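Local coordinates for protein 6-phosphogluconolactonase (Trypanosoma cruzi, PDB 6VYE) that probably hydrolyses 6-phosphogluconolactone to 6-phosphogluconate, the second step of the oxidative pentose phosphate pathway, at residues 160-165 / 216-221; 85-90 / 202-207; 48-53 / 97-102; 61-66 / 101-106. All blocks are in the same frame, centred on the assembly; numbering follows the deposited sequence.

Contact 1 (160-165 / 216-221)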
loop_
_atom_site.group_PDB
_atom_site.type_symbol
_atom_site.label_atom_id
_atom_site.label_comp_id
_atom_site.label_asym_id
_atom_site.label_seq_id
_atom_site.Cartn_x
_atom_site.Cartn_y
_atom_site.Cartn_z
ATOM N N VAL A 160 -1.548 -9.028 -10.476
ATOM C CA VAL A 160 -1.234 -9.742 -9.221
ATOM C C VAL A 160 0.103 -9.180 -8.756
ATOM O O VAL A 160 1.109 -9.445 -9.400
ATOM C CB VAL A 160 -1.237 -11.266 -9.418
ATOM C CG1 VAL A 160 -0.739 -12.014 -8.190
ATOM C CG2 VAL A 160 -2.631 -11.752 -9.775
ATOM N N PHE A 161 0.061 -8.301 -7.765
ATOM C CA PHE A 161 1.270 -7.717 -7.120
ATOM C C PHE A 161 1.943 -8.791 -6.263
ATOM O O PHE A 161 1.262 -9.637 -5.662
ATOM C CB PHE A 161 0.902 -6.469 -6.332
ATOM C CG PHE A 161 0.815 -5.215 -7.164
ATOM C CD1 PHE A 161 1.937 -4.467 -7.419
ATOM C CD2 PHE A 161 -0.391 -4.788 -7.694
ATOM C CE1 PHE A 161 1.841 -3.283 -8.120
ATOM C CE2 PHE A 161 -0.484 -3.622 -8.422
ATOM C CZ PHE A 161 0.644 -2.904 -8.694
ATOM N N ASP A 162 3.270 -8.834 -6.304
ATOM C CA ASP A 162 4.063 -9.681 -5.393
ATOM C C ASP A 162 3.942 -9.118 -3.962
ATOM O O ASP A 162 3.681 -9.908 -3.050
ATOM C CB ASP A 162 5.524 -9.725 -5.854
ATOM C CG ASP A 162 5.697 -10.470 -7.151
ATOM O OD1 ASP A 162 5.279 -11.679 -7.201
ATOM O OD2 ASP A 162 6.159 -9.832 -8.120
ATOM N N ILE A 163 4.140 -7.804 -3.771
ATOM C CA ILE A 163 4.110 -7.197 -2.420
ATOM C C ILE A 163 3.182 -5.989 -2.456
ATOM O O ILE A 163 3.312 -5.151 -3.371
ATOM C CB ILE A 163 5.517 -6.859 -1.906
ATOM C CG1 ILE A 163 6.485 -8.035 -2.064
ATOM C CG2 ILE A 163 5.430 -6.364 -0.475
ATOM C CD1 ILE A 163 7.873 -7.788 -1.569
ATOM N N VAL A 164 2.283 -5.889 -1.473
ATOM C CA VAL A 164 1.583 -4.606 -1.241
ATOM C C VAL A 164 1.895 -4.140 0.180
ATOM O O VAL A 164 1.604 -4.872 1.134
ATOM C CB VAL A 164 0.081 -4.729 -1.502
ATOM C CG1 VAL A 164 -0.627 -3.451 -1.058
ATOM C CG2 VAL A 164 -0.190 -5.033 -2.966
ATOM N N LEU A 165 2.496 -2.964 0.295
ATOM C CA LEU A 165 2.772 -2.301 1.592
ATOM C C LEU A 165 1.659 -1.327 1.951
ATOM O O LEU A 165 1.392 -0.423 1.170
ATOM C CB LEU A 165 4.060 -1.515 1.429
ATOM C CG LEU A 165 5.327 -2.228 1.818
ATOM C CD1 LEU A 165 6.492 -1.366 1.340
ATOM C CD2 LEU A 165 5.357 -2.415 3.344
ATOM N N HIS A 216 -5.847 -9.839 -3.908
ATOM C CA HIS A 216 -5.157 -10.821 -4.784
ATOM C C HIS A 216 -3.626 -10.686 -4.805
ATOM O O HIS A 216 -3.014 -11.418 -5.612
ATOM C CB HIS A 216 -5.779 -10.747 -6.173
ATOM C CG HIS A 216 -7.060 -11.490 -6.175
ATOM N ND1 HIS A 216 -8.283 -10.869 -5.916
ATOM C CD2 HIS A 216 -7.309 -12.806 -6.308
ATOM C CE1 HIS A 216 -9.221 -11.783 -5.941
ATOM N NE2 HIS A 216 -8.654 -12.968 -6.183
ATOM N N ALA A 217 -3.020 -9.793 -4.005
ATOM C CA ALA A 217 -1.545 -9.634 -3.941
ATOM C C ALA A 217 -1.021 -10.914 -3.307
ATOM O O ALA A 217 -1.705 -11.425 -2.436
ATOM C CB ALA A 217 -1.132 -8.437 -3.107
ATOM N N ARG A 218 0.153 -11.389 -3.714
ATOM C CA ARG A 218 0.816 -12.591 -3.123
ATOM C C ARG A 218 1.250 -12.305 -1.678
ATOM O O ARG A 218 1.207 -13.236 -0.860
ATOM C CB ARG A 218 2.015 -12.980 -3.985
ATOM C CG ARG A 218 1.617 -13.367 -5.402
ATOM C CD ARG A 218 2.699 -14.053 -6.223
ATOM N NE ARG A 218 2.176 -14.440 -7.527
ATOM C CZ ARG A 218 2.282 -13.724 -8.659
ATOM N NH1 ARG A 218 2.957 -12.581 -8.713
ATOM N NH2 ARG A 218 1.713 -14.178 -9.762
ATOM N N HIS A 219 1.716 -11.086 -1.382
ATOM C CA HIS A 219 2.099 -10.665 -0.013
ATOM C C HIS A 219 1.561 -9.274 0.320
ATOM O O HIS A 219 1.773 -8.312 -0.483
ATOM C CB HIS A 219 3.602 -10.685 0.176
ATOM C CG HIS A 219 4.194 -11.984 -0.206
ATOM N ND1 HIS A 219 4.399 -12.997 0.721
ATOM C CD2 HIS A 219 4.613 -12.449 -1.406
ATOM C CE1 HIS A 219 4.936 -14.029 0.112
ATOM N NE2 HIS A 219 5.109 -13.708 -1.196
ATOM N N VAL A 220 0.949 -9.165 1.503
ATOM C CA VAL A 220 0.416 -7.881 2.010
ATOM C C VAL A 220 1.074 -7.637 3.369
ATOM O O VAL A 220 1.065 -8.555 4.220
ATOM C CB VAL A 220 -1.124 -7.905 2.104
ATOM C CG1 VAL A 220 -1.650 -6.644 2.756
ATOM C CG2 VAL A 220 -1.787 -8.164 0.756
ATOM N N ILE A 221 1.642 -6.458 3.557
ATOM C CA ILE A 221 2.356 -6.052 4.808
ATOM C C ILE A 221 1.690 -4.769 5.275
ATOM O O ILE A 221 1.768 -3.750 4.514
ATOM C CB ILE A 221 3.871 -5.852 4.577
ATOM C CG1 ILE A 221 4.521 -7.107 3.988
ATOM C CG2 ILE A 221 4.560 -5.399 5.864
ATOM C CD1 ILE A 221 5.935 -6.888 3.472
#
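R218 and V160 meet just before two parallel strands begin: the methyl CG1 of V160 sits over the centre of one guanidinium face, 3.5 Å from R218 CZ. A branched aliphatic residue suits this spot, because its methyl can rest on the flat delocalised group without competing for its N-H bonds. The arginine chain is extended from CG to NE and runs alongside the side chain of D162, so that R218 NH1 reaches D162 OD1 at 2.9 Å in a salt bridge. The bond is bent: the nitrogen approaches from above the carboxylate plane, which lies 32° from the guanidinium plane. The other oxygen of D162 takes the backbone N-H of S47, so the aspartate ties three chain segments together. Farther along, I221 packs beside L165, its CB 3.9 Å from L165 CD2, and its CD1 reaches CG2 of I163; these side chains face helix 24-38. V164 and V220 point to the opposite face, where helix 211-215 covers them. Between the two layers the backbone bonds alternate, with V164 N 2.7 Å from H219 O and I221 N 2.9 Å from V164 O. This is parallel pairing at the centre of a Rossmann-like alpha/beta/alpha sandwich.

Contact 2 (85-90 / 202-207). With PO4 (phosphate ion), chain D.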
loop_
_atom_site.group_PDB
_atom_site.type_symbol
_atom_site.label_atom_id
_atom_site.label_comp_id
_atom_site.label_asym_id
_atom_site.label_seq_id
_atom_site.Cartn_x
_atom_site.Cartn_y
_atom_site.Cartn_z
ATOM N N ARG A 85 -1.197 11.249 -4.237
ATOM C CA ARG A 85 -1.907 12.549 -4.195
ATOM C C ARG A 85 -1.739 13.216 -5.554
ATOM O O ARG A 85 -0.614 13.187 -6.081
ATOM C CB ARG A 85 -1.345 13.415 -3.073
ATOM C CG ARG A 85 -1.724 12.900 -1.697
ATOM C CD ARG A 85 -0.890 11.705 -1.267
ATOM N NE ARG A 85 -1.026 11.480 0.164
ATOM C CZ ARG A 85 -0.433 12.203 1.114
ATOM N NH1 ARG A 85 0.376 13.210 0.810
ATOM N NH2 ARG A 85 -0.664 11.916 2.374
ATOM N N LEU A 86 -2.820 13.746 -6.117
ATOM C CA LEU A 86 -2.779 14.517 -7.384
ATOM C C LEU A 86 -2.318 15.928 -7.040
ATOM O O LEU A 86 -3.139 16.863 -6.969
ATOM C CB LEU A 86 -4.136 14.432 -8.078
ATOM C CG LEU A 86 -4.353 13.061 -8.714
ATOM C CD1 LEU A 86 -5.825 12.739 -8.952
ATOM C CD2 LEU A 86 -3.554 12.967 -10.004
ATOM N N VAL A 87 -1.028 16.005 -6.732
ATOM C CA VAL A 87 -0.224 17.234 -6.508
ATOM C C VAL A 87 1.022 17.082 -7.378
ATOM O O VAL A 87 1.292 16.002 -7.920
ATOM C CB VAL A 87 0.104 17.414 -5.018
ATOM C CG1 VAL A 87 -1.152 17.604 -4.176
ATOM C CG2 VAL A 87 0.930 16.270 -4.465
ATOM N N PRO A 88 1.793 18.161 -7.625
ATOM C CA PRO A 88 2.985 18.039 -8.458
ATOM C C PRO A 88 3.921 16.945 -7.912
ATOM O O PRO A 88 3.967 16.739 -6.742
ATOM C CB PRO A 88 3.573 19.460 -8.403
ATOM C CG PRO A 88 2.344 20.314 -8.207
ATOM C CD PRO A 88 1.527 19.542 -7.195
ATOM N N ALA A 89 4.616 16.264 -8.811
ATOM C CA ALA A 89 5.564 15.162 -8.539
ATOM C C ALA A 89 6.696 15.615 -7.607
ATOM O O ALA A 89 7.299 14.732 -6.976
ATOM C CB ALA A 89 6.100 14.632 -9.844
ATOM N N ASP A 90 6.953 16.921 -7.482
ATOM C CA ASP A 90 7.997 17.460 -6.570
ATOM C C ASP A 90 7.401 18.118 -5.309
ATOM O O ASP A 90 8.177 18.690 -4.564
ATOM C CB ASP A 90 8.909 18.434 -7.322
ATOM C CG ASP A 90 8.173 19.507 -8.113
ATOM O OD1 ASP A 90 6.946 19.599 -7.988
ATOM O OD2 ASP A 90 8.833 20.225 -8.875
ATOM N N PRO A 202 -3.757 15.500 3.501
ATOM C CA PRO A 202 -4.231 16.671 2.752
ATOM C C PRO A 202 -5.483 16.469 1.886
ATOM O O PRO A 202 -5.686 15.402 1.321
ATOM C CB PRO A 202 -3.040 16.979 1.830
ATOM C CG PRO A 202 -2.421 15.600 1.592
ATOM C CD PRO A 202 -2.527 14.912 2.938
ATOM N N LYS A 203 -6.231 17.555 1.716
ATOM C CA LYS A 203 -7.518 17.623 0.993
ATOM C C LYS A 203 -7.255 17.697 -0.503
ATOM O O LYS A 203 -7.538 18.744 -1.118
ATOM C CB LYS A 203 -8.310 18.847 1.459
ATOM C CG LYS A 203 -8.597 18.851 2.945
ATOM C CD LYS A 203 -9.341 17.638 3.403
ATOM C CE LYS A 203 -9.880 17.799 4.810
ATOM N NZ LYS A 203 -10.646 16.602 5.233
ATOM N N VAL A 204 -6.733 16.606 -1.054
ATOM C CA VAL A 204 -6.458 16.442 -2.503
ATOM C C VAL A 204 -7.024 15.090 -2.941
ATOM O O VAL A 204 -7.097 14.145 -2.108
ATOM C CB VAL A 204 -4.952 16.568 -2.805
ATOM C CG1 VAL A 204 -4.442 17.978 -2.523
ATOM C CG2 VAL A 204 -4.127 15.541 -2.034
ATOM N N TRP A 205 -7.431 15.024 -4.201
ATOM C CA TRP A 205 -7.844 13.782 -4.871
ATOM C C TRP A 205 -6.666 12.801 -4.851
ATOM O O TRP A 205 -5.481 13.268 -4.903
ATOM C CB TRP A 205 -8.321 14.111 -6.281
ATOM C CG TRP A 205 -9.763 14.515 -6.308
ATOM C CD1 TRP A 205 -10.279 15.771 -6.444
ATOM C CD2 TRP A 205 -10.883 13.629 -6.178
ATOM N NE1 TRP A 205 -11.646 15.723 -6.400
ATOM C CE2 TRP A 205 -12.048 14.426 -6.245
ATOM C CE3 TRP A 205 -11.017 12.250 -6.003
ATOM C CZ2 TRP A 205 -13.329 13.886 -6.136
ATOM C CZ3 TRP A 205 -12.283 11.716 -5.895
ATOM C CH2 TRP A 205 -13.421 12.521 -5.959
ATOM N N ARG A 206 -6.951 11.506 -4.757
ATOM C CA ARG A 206 -5.891 10.476 -4.808
ATOM C C ARG A 206 -6.295 9.410 -5.808
ATOM O O ARG A 206 -7.524 9.216 -6.038
ATOM C CB ARG A 206 -5.650 9.843 -3.448
ATOM C CG ARG A 206 -5.110 10.830 -2.422
ATOM C CD ARG A 206 -6.187 11.199 -1.465
ATOM N NE ARG A 206 -5.692 12.011 -0.380
ATOM C CZ ARG A 206 -5.236 11.563 0.770
ATOM N NH1 ARG A 206 -5.099 10.267 0.979
ATOM N NH2 ARG A 206 -4.844 12.424 1.700
ATOM N N VAL A 207 -5.278 8.848 -6.453
ATOM C CA VAL A 207 -5.409 7.600 -7.241
ATOM C C VAL A 207 -4.991 6.509 -6.260
ATOM O O VAL A 207 -4.076 6.785 -5.489
ATOM C CB VAL A 207 -4.522 7.656 -8.500
ATOM C CG1 VAL A 207 -4.540 6.343 -9.256
ATOM C CG2 VAL A 207 -4.949 8.810 -9.398
HETATM P P PO4 D . -3.489 9.773 4.104
HETATM O O1 PO4 D . -3.994 8.671 3.129
HETATM O O2 PO4 D . -2.177 9.358 4.690
HETATM O O3 PO4 D . -4.441 9.963 5.261
HETATM O O4 PO4 D . -3.382 11.083 3.332
#
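A bend at chi2 in both arginines, 78° in R85 and 105° in R206, turns their side chains along each other so that the two guanidinium groups converge on one phosphate ion. They project from the same face of an antiparallel, non-hydrogen-bonded pair toward the antiparallel side of the mixed sheet, one strand in from its edge, forming an anion site consistent with recognition of the phosphate of a sugar-phosphate substrate. The ion itself probably comes from the crystallisation liquor. Arginine fits here because its several N-H groups can share one anion: R206 NH1 binds PO4 O1 at 2.9 Å, while PO4 O4 receives bonds from both arginines. H173 also binds the ion. R206 is steadied by a bond from NH2 to the carbonyl O of P202 at 3.1 Å, and R85 by its NH1 bond to E93 O. The rigid ring of P202 lies over one face of the R85 guanidinium, and V204 CG2 packs 3.6 Å from R85 CG. Beyond the arginines, L86 N donates an almost straight bond to W205 O (175°), while L86 CD1 touches both W205 CB and V207 CG2, an apolar group against helix 128-146. The phosphate oxygen O4 stands 2.6 Å from R206 NH2 and 3.0 Å from R85 NH2.

Contact 3 (48-53 / 97-102)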
loop_
_atom_site.group_PDB
_atom_site.type_symbol
_atom_site.label_atom_id
_atom_site.label_comp_id
_atom_site.label_asym_id
_atom_site.label_seq_id
_atom_site.Cartn_x
_atom_site.Cartn_y
_atom_site.Cartn_z
ATOM N N ILE A 48 6.299 -4.365 -6.260
ATOM C CA ILE A 48 5.912 -3.823 -4.926
ATOM C C ILE A 48 5.060 -2.555 -5.117
ATOM O O ILE A 48 5.434 -1.706 -5.895
ATOM C CB ILE A 48 7.147 -3.588 -4.060
ATOM C CG1 ILE A 48 6.717 -3.204 -2.644
ATOM C CG2 ILE A 48 8.085 -2.558 -4.689
ATOM C CD1 ILE A 48 7.781 -3.391 -1.613
ATOM N N ALA A 49 3.984 -2.400 -4.353
ATOM C CA ALA A 49 3.209 -1.152 -4.314
ATOM C C ALA A 49 3.541 -0.480 -2.981
ATOM O O ALA A 49 3.291 -1.132 -1.921
ATOM C CB ALA A 49 1.742 -1.413 -4.479
ATOM N N LEU A 50 4.150 0.713 -3.058
ATOM C CA LEU A 50 4.667 1.465 -1.896
ATOM C C LEU A 50 3.521 2.264 -1.266
ATOM O O LEU A 50 2.655 2.702 -1.996
ATOM C CB LEU A 50 5.783 2.411 -2.337
ATOM C CG LEU A 50 6.996 1.791 -3.018
ATOM C CD1 LEU A 50 8.022 2.865 -3.374
ATOM C CD2 LEU A 50 7.627 0.764 -2.128
ATOM N N SER A 51 3.522 2.421 0.052
ATOM C CA SER A 51 2.681 3.425 0.754
ATOM C C SER A 51 3.508 4.689 1.050
ATOM O O SER A 51 4.777 4.611 1.059
ATOM C CB SER A 51 2.119 2.833 2.017
ATOM O OG SER A 51 3.211 2.383 2.802
ATOM N N GLY A 52 2.821 5.810 1.286
ATOM C CA GLY A 52 3.428 7.061 1.811
ATOM C C GLY A 52 3.427 7.099 3.337
ATOM O O GLY A 52 3.026 6.109 3.966
ATOM N N GLY A 53 3.889 8.201 3.927
ATOM C CA GLY A 53 3.988 8.356 5.392
ATOM C C GLY A 53 5.406 8.196 5.911
ATOM O O GLY A 53 6.353 7.943 5.096
ATOM N N ASN A 97 7.690 11.828 -4.581
ATOM C CA ASN A 97 8.765 12.761 -4.131
ATOM C C ASN A 97 9.492 12.182 -2.905
ATOM O O ASN A 97 10.778 12.175 -2.885
ATOM C CB ASN A 97 8.207 14.152 -3.825
ATOM C CG ASN A 97 9.282 15.116 -3.368
ATOM O OD1 ASN A 97 10.223 15.369 -4.106
ATOM N ND2 ASN A 97 9.160 15.627 -2.157
ATOM N N MET A 98 8.735 11.685 -1.924
ATOM C CA MET A 98 9.296 11.129 -0.662
ATOM C C MET A 98 10.096 9.844 -0.965
ATOM O O MET A 98 11.242 9.715 -0.486
ATOM C CB MET A 98 8.169 10.863 0.349
ATOM C CG MET A 98 8.632 10.194 1.636
ATOM S SD MET A 98 8.757 8.337 1.580
ATOM C CE MET A 98 7.070 7.851 1.945
ATOM N N ALA A 99 9.519 8.904 -1.715
ATOM C CA ALA A 99 10.152 7.608 -2.063
ATOM C C ALA A 99 11.441 7.883 -2.855
ATOM O O ALA A 99 12.422 7.179 -2.626
ATOM C CB ALA A 99 9.173 6.728 -2.853
ATOM N N ARG A 100 11.402 8.865 -3.760
ATOM C CA ARG A 100 12.521 9.268 -4.638
ATOM C C ARG A 100 13.665 9.809 -3.767
ATOM O O ARG A 100 14.818 9.357 -3.990
ATOM C CB ARG A 100 12.041 10.288 -5.676
ATOM C CG ARG A 100 13.069 10.665 -6.737
ATOM C CD ARG A 100 12.853 12.029 -7.363
ATOM N NE ARG A 100 13.884 13.000 -6.953
ATOM C CZ ARG A 100 13.730 14.051 -6.120
ATOM N NH1 ARG A 100 14.763 14.843 -5.882
ATOM N NH2 ARG A 100 12.567 14.333 -5.547
ATOM N N GLN A 101 13.376 10.692 -2.794
ATOM C CA GLN A 101 14.443 11.287 -1.951
ATOM C C GLN A 101 15.112 10.171 -1.140
ATOM O O GLN A 101 16.353 10.182 -1.007
ATOM C CB GLN A 101 13.887 12.411 -1.081
ATOM C CG GLN A 101 13.535 13.660 -1.881
ATOM C CD GLN A 101 12.824 14.731 -1.090
ATOM O OE1 GLN A 101 12.874 15.907 -1.446
ATOM N NE2 GLN A 101 12.167 14.342 -0.004
ATOM N N ALA A 102 14.329 9.215 -0.653
ATOM C CA ALA A 102 14.756 8.201 0.334
ATOM C C ALA A 102 15.492 7.043 -0.345
ATOM O O ALA A 102 16.361 6.424 0.322
ATOM C CB ALA A 102 13.552 7.705 1.089
#
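M98 reaches from its helix to the glycine turn after strand 46-50, and its terminal methyl does the touching. The side chain starts with CG anti to the backbone N (chi1 176°), then bends at both chi2 and chi3, which swings CE against the main chain of G52 and G53. CE lies 3.7 Å from G52 CA and 3.2 Å from G53 O. Methionine suits the task: it is a long, flexible, unbranched chain whose end methyl can settle against the backbone. Glycine suits position 53 for a different reason, since its backbone, with phi 103° and psi 179°, would press a beta carbon against the preceding carbonyl oxygen.

This is the strand-to-helix turn of an alpha/beta fold: strand 46-50 ends, G53 takes the N-cap position, and helix 54-66 follows. Two residues before G52, L50 points toward helix 95-104, and its CD1 meets the small CB of A99 at 4.1 Å. Alanine lets the helix lie close to the leucine branch, and F79 and Y60 pack against L50 as well, while A99 also rests on F81. S51 points away from the helix, and its carbonyl O accepts a hydrogen bond from the hydroxyl of Y60.

Contact 4 (61-66 / 101-106). Unlike the reference sequence in segment 101-106: R105 (reference His).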
loop_
_atom_site.group_PDB
_atom_site.type_symbol
_atom_site.label_atom_id
_atom_site.label_comp_id
_atom_site.label_asym_id
_atom_site.label_seq_id
_atom_site.Cartn_x
_atom_site.Cartn_y
_atom_site.Cartn_z
ATOM N N SER A 61 14.520 4.392 3.347
ATOM C CA SER A 61 15.886 4.877 3.667
ATOM C C SER A 61 16.717 3.694 4.153
ATOM O O SER A 61 17.893 3.627 3.814
ATOM C CB SER A 61 15.881 5.962 4.704
ATOM O OG SER A 61 14.931 6.939 4.326
ATOM N N LEU A 62 16.118 2.826 4.950
ATOM C CA LEU A 62 16.778 1.588 5.409
ATOM C C LEU A 62 17.147 0.711 4.198
ATOM O O LEU A 62 18.315 0.310 4.140
ATOM C CB LEU A 62 15.846 0.899 6.405
ATOM C CG LEU A 62 16.388 -0.343 7.100
ATOM C CD1 LEU A 62 17.799 -0.115 7.669
ATOM C CD2 LEU A 62 15.429 -0.759 8.201
ATOM N N LEU A 63 16.230 0.478 3.243
ATOM C CA LEU A 63 16.490 -0.315 2.007
ATOM C C LEU A 63 17.663 0.309 1.243
ATOM O O LEU A 63 18.513 -0.455 0.713
ATOM C CB LEU A 63 15.228 -0.384 1.128
ATOM C CG LEU A 63 14.111 -1.289 1.647
ATOM C CD1 LEU A 63 12.786 -1.044 0.936
ATOM C CD2 LEU A 63 14.490 -2.744 1.525
ATOM N N HIS A 64 17.698 1.646 1.177
ATOM C CA HIS A 64 18.709 2.419 0.421
ATOM C C HIS A 64 20.085 2.255 1.073
ATOM O O HIS A 64 21.054 2.077 0.336
ATOM C CB HIS A 64 18.346 3.906 0.345
ATOM C CG HIS A 64 19.300 4.683 -0.494
ATOM N ND1 HIS A 64 20.337 5.423 0.044
ATOM C CD2 HIS A 64 19.398 4.810 -1.837
ATOM C CE1 HIS A 64 21.019 5.990 -0.940
ATOM N NE2 HIS A 64 20.473 5.626 -2.100
ATOM N N GLU A 65 20.160 2.314 2.399
ATOM C CA GLU A 65 21.438 2.241 3.148
ATOM C C GLU A 65 21.934 0.784 3.186
ATOM O O GLU A 65 23.146 0.592 3.134
ATOM C CB GLU A 65 21.326 2.772 4.587
ATOM C CG GLU A 65 20.578 4.094 4.790
ATOM C CD GLU A 65 20.782 5.258 3.819
ATOM O OE1 GLU A 65 19.885 6.178 3.807
ATOM O OE2 GLU A 65 21.815 5.265 3.075
ATOM N N GLU A 66 21.057 -0.215 3.292
ATOM C CA GLU A 66 21.503 -1.603 3.580
ATOM C C GLU A 66 21.287 -2.566 2.411
ATOM O O GLU A 66 21.872 -3.643 2.463
ATOM C CB GLU A 66 20.807 -2.118 4.830
ATOM C CG GLU A 66 21.366 -1.438 6.067
ATOM C CD GLU A 66 20.752 -1.867 7.370
ATOM O OE1 GLU A 66 21.107 -1.250 8.404
ATOM O OE2 GLU A 66 19.935 -2.819 7.340
ATOM N N GLN A 101 13.376 10.692 -2.794
ATOM C CA GLN A 101 14.443 11.287 -1.951
ATOM C C GLN A 101 15.112 10.171 -1.140
ATOM O O GLN A 101 16.353 10.182 -1.007
ATOM C CB GLN A 101 13.887 12.411 -1.081
ATOM C CG GLN A 101 13.535 13.660 -1.881
ATOM C CD GLN A 101 12.824 14.731 -1.090
ATOM O OE1 GLN A 101 12.874 15.907 -1.446
ATOM N NE2 GLN A 101 12.167 14.342 -0.004
ATOM N N ALA A 102 14.329 9.215 -0.653
ATOM C CA ALA A 102 14.756 8.201 0.334
ATOM C C ALA A 102 15.492 7.043 -0.345
ATOM O O ALA A 102 16.361 6.424 0.322
ATOM C CB ALA A 102 13.552 7.705 1.089
ATOM N N LEU A 103 15.127 6.708 -1.580
ATOM C CA LEU A 103 15.523 5.426 -2.239
ATOM C C LEU A 103 15.529 5.537 -3.775
ATOM O O LEU A 103 16.517 5.149 -4.363
ATOM C CB LEU A 103 14.537 4.346 -1.778
ATOM C CG LEU A 103 14.633 3.005 -2.495
ATOM C CD1 LEU A 103 16.006 2.368 -2.322
ATOM C CD2 LEU A 103 13.537 2.075 -2.000
ATOM N N LEU A 104 14.448 6.001 -4.413
ATOM C CA LEU A 104 14.218 5.683 -5.847
ATOM C C LEU A 104 15.149 6.491 -6.757
ATOM O O LEU A 104 15.292 6.093 -7.915
ATOM C CB LEU A 104 12.749 5.887 -6.200
ATOM C CG LEU A 104 11.781 4.988 -5.443
ATOM C CD1 LEU A 104 10.353 5.206 -5.940
ATOM C CD2 LEU A 104 12.145 3.524 -5.591
ATOM N N ARG A 105 15.771 7.558 -6.250
ATOM C CA ARG A 105 16.740 8.383 -7.020
ATOM C C ARG A 105 17.894 7.483 -7.502
ATOM O O ARG A 105 18.445 7.767 -8.539
ATOM C CB ARG A 105 17.242 9.566 -6.177
ATOM C CG ARG A 105 17.935 9.207 -4.869
ATOM C CD ARG A 105 18.206 10.444 -4.005
ATOM N NE ARG A 105 18.477 10.091 -2.608
ATOM C CZ ARG A 105 19.664 9.715 -2.130
ATOM N NH1 ARG A 105 20.728 9.702 -2.913
ATOM N NH2 ARG A 105 19.799 9.385 -0.864
ATOM N N ASP A 106 18.188 6.382 -6.809
ATOM C CA ASP A 106 19.293 5.462 -7.171
ATOM C C ASP A 106 18.796 4.133 -7.776
ATOM O O ASP A 106 19.613 3.203 -7.847
ATOM C CB ASP A 106 20.128 5.191 -5.931
ATOM C CG ASP A 106 21.032 6.367 -5.597
ATOM O OD1 ASP A 106 21.121 6.749 -4.414
ATOM O OD2 ASP A 106 21.603 6.906 -6.528
HETATM O O HOH W 1 18.212 7.632 1.802
#
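Two helices on the outer layer of the alpha/beta sandwich are joined here by a His-carboxylate hydrogen bond, with apolar side chains packed deeper in. H64 NE2 donates to D106 OD1 over 2.7 Å, nearly straight at 164°. The aspartate uses its anti lone pair, the one away from its other oxygen, and its carboxylate is almost coplanar with the imidazole, 17° apart. The bond, lying in the ring plane, helps hold the ring's rotation. H64 reaches from helix 54-66 toward D106, near the C-terminal part of helix 95-104, because chi1 of -176° sets its ring opposite the backbone N. Histidine suits the place: its flat ring can donate from the far edge, while ND1 makes a weak bond to E65 OE2.

R105, which differs from the reference sequence, has the NE2 atom of H64 over one face of its guanidinium. Its NE is held by Q101 O at 2.7 Å, in the guanidinium plane. R105 NH1 also lies near D106 OD1, but well out of the guanidinium plane, so charge alone links them. The negative carboxylate would probably make a protonated imidazole more favourable, with the arginine working against this.

On the inner side, L103 CD1 lies 3.9 Å from H64 CB, and L103 also packs on Y60 and L71. A small neighbour suits S61, whose OG is 3.6 Å from A102 CB and bonds back to K57 O. A water bridges E65 OE1 and A102 O. Helices 54-66 and 95-104 thus lie side by side over one face of the sheet in the alpha/beta sandwich, L103 reaching F79 of strand 77-85.

In the fold
All four contacts lie in one alpha/beta domain. Contacts 1, 2 and 3 reach the same eight-stranded mixed beta-sheet: contact 1 pairs two of its central parallel strands, and contact 3 starts from the end of the neighbouring strand, 46-50, which bonds to 163-167 through A49. Contact 2 lies toward the antiparallel edge, its centre about 23 Å from that of contact 1. Contacts 3 and 4 share helix 95-104, with centres about 10 Å apart, and contact 4 joins that helix to 54-66. Along the chain contacts 3 and 4 close before contact 1 opens, while contact 2 crosses each of the others. Distant sequence segments are thus gathered around one beta-sheet that carries the phosphate site toward one side.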